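Local coordinates for protein putative dioxygenase (1H-3-hydroxy-4-oxoquinaldine 2,4-dioxygenase) (Mycobacteroides abscessus subsp. abscessus, PDB 6RA3) that cleaves the heterocyclic ring of the Pseudomonas quinolone signal with dioxygen, giving N-octanoylanthranilate and carbon monoxide, at residues G150-Q153 / S154-A157. Residues are numbered along the deposited sequence; the frame is centred on the assembly and turned at random.
Sequences GLVQ and SWLA
W155 packs back against L151 and V152, one turn earlier in the same helix. This is the last part of helix 144-156 in an alpha/beta-hydrolase fold, near the active site. The W155 side chain can be followed outward from CB, which lies 3.4 Å from V152 O. CG stands anti to its own carbonyl carbon (chi1 -71°), and this carries the indole back along the helix. At the five-membered end, W155 CG comes within 3.0 Å of L151 O, which sits over one face of the ring, toward its rim. Farther out, W155 CE3 reaches the V152 side chain, with CG2 of V152 4.0 Å away. The six-membered ring then slides under L151. CB of L151 stands over the face of the W155 six-membered ring, 4.0 Å from its centroid and 16° off the normal, a CH-pi contact. CZ2 and CH2 are the ring atoms nearest to that methylene.

L151 O accepts two hydrogen bonds. One comes from W155 N, the usual helical bond. The other comes from S154 OG, 3.0 Å from L151 O and well tilted from the carbonyl plane. The serine hydroxyl lies between its backbone N and carbonyl carbon (chi1 70°), which turns it back to that oxygen.

The indole also stacks on the ring of H246, the probable active-site proton donor/acceptor, and a backbone hydrogen bond between the two residues further ties the helix to H246. V152 and L156 lie side by side and meet helix 162-170, where both touch V168. A157 leaves the helical conformation with positive phi, yet its N still bonds to Q153 O at 3.0 Å. On the Q153 side chain, NE2 is hydrogen-bonded to D149 O, while OE1 lies 3.8 Å from L156 CD1.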
loop_
_atom_site.group_PDB
_atom_site.type_symbol
_atom_site.label_atom_id
_atom_site.label_comp_id
_atom_site.label_asym_id
_atom_site.label_seq_id
_atom_site.Cartn_x
_atom_site.Cartn_y
_atom_site.Cartn_z
ATOM N N GLY A 150 22.951 -18.805 -5.899
ATOM C CA GLY A 150 23.041 -20.132 -6.492
ATOM C C GLY A 150 21.682 -20.784 -6.692
ATOM O O GLY A 150 21.401 -21.348 -7.756
ATOM N N LEU A 151 20.826 -20.739 -5.662
ATOM C CA LEU A 151 19.488 -21.302 -5.803
ATOM C C LEU A 151 18.709 -20.564 -6.886
ATOM O O LEU A 151 18.028 -21.193 -7.705
ATOM C CB LEU A 151 18.749 -21.268 -4.458
ATOM C CG LEU A 151 19.126 -22.385 -3.464
ATOM C CD1 LEU A 151 18.471 -22.205 -2.093
ATOM C CD2 LEU A 151 18.798 -23.791 -4.023
ATOM N N VAL A 152 18.866 -19.237 -6.950
ATOM C CA VAL A 152 18.113 -18.417 -7.897
ATOM C C VAL A 152 18.521 -18.722 -9.335
ATOM O O VAL A 152 17.667 -18.846 -10.223
ATOM C CB VAL A 152 18.298 -16.922 -7.568
ATOM C CG1 VAL A 152 17.949 -16.028 -8.790
ATOM C CG2 VAL A 152 17.450 -16.550 -6.363
ATOM N N GLN A 153 19.831 -18.781 -9.608
ATOM C CA GLN A 153 20.270 -19.035 -10.981
ATOM C C GLN A 153 19.729 -20.366 -11.504
ATOM O O GLN A 153 19.349 -20.461 -12.676
ATOM C CB GLN A 153 21.794 -18.998 -11.072
ATOM C CG GLN A 153 22.351 -17.660 -11.589
ATOM C CD GLN A 153 21.616 -16.434 -11.042
ATOM O OE1 GLN A 153 20.972 -15.691 -11.800
ATOM N NE2 GLN A 153 21.719 -16.205 -9.729
ATOM N N SER A 154 19.660 -21.399 -10.646
ATOM C CA SER A 154 19.091 -22.677 -11.085
ATOM C C SER A 154 17.563 -22.617 -11.192
ATOM O O SER A 154 16.962 -23.368 -11.974
ATOM C CB SER A 154 19.536 -23.818 -10.148
ATOM O OG SER A 154 18.944 -23.759 -8.859
ATOM N N TRP A 155 16.922 -21.727 -10.425
ATOM C CA TRP A 155 15.480 -21.505 -10.544
ATOM C C TRP A 155 15.124 -20.805 -11.860
ATOM O O TRP A 155 14.095 -21.109 -12.483
ATOM C CB TRP A 155 15.006 -20.685 -9.346
ATOM C CG TRP A 155 15.020 -21.441 -8.040
ATOM C CD1 TRP A 155 15.077 -22.794 -7.870
ATOM C CD2 TRP A 155 14.970 -20.876 -6.720
ATOM N NE1 TRP A 155 15.063 -23.108 -6.527
ATOM C CE2 TRP A 155 15.005 -21.947 -5.803
ATOM C CE3 TRP A 155 14.899 -19.566 -6.228
ATOM C CZ2 TRP A 155 14.967 -21.754 -4.422
ATOM C CZ3 TRP A 155 14.873 -19.378 -4.855
ATOM C CH2 TRP A 155 14.902 -20.473 -3.969
ATOM N N LEU A 156 15.969 -19.870 -12.301
ATOM C CA LEU A 156 15.757 -19.172 -13.568
ATOM C C LEU A 156 16.088 -20.055 -14.768
ATOM O O LEU A 156 15.414 -19.972 -15.804
ATOM C CB LEU A 156 16.618 -17.902 -13.626
ATOM C CG LEU A 156 16.384 -16.808 -12.597
ATOM C CD1 LEU A 156 17.314 -15.657 -12.871
ATOM C CD2 LEU A 156 14.924 -16.346 -12.639
ATOM N N ALA A 157 17.148 -20.859 -14.662
ATOM C CA ALA A 157 17.572 -21.752 -15.739
ATOM C C ALA A 157 17.786 -20.978 -17.038
ATOM O O ALA A 157 17.492 -21.462 -18.133
ATOM C CB ALA A 157 16.560 -22.877 -15.937
#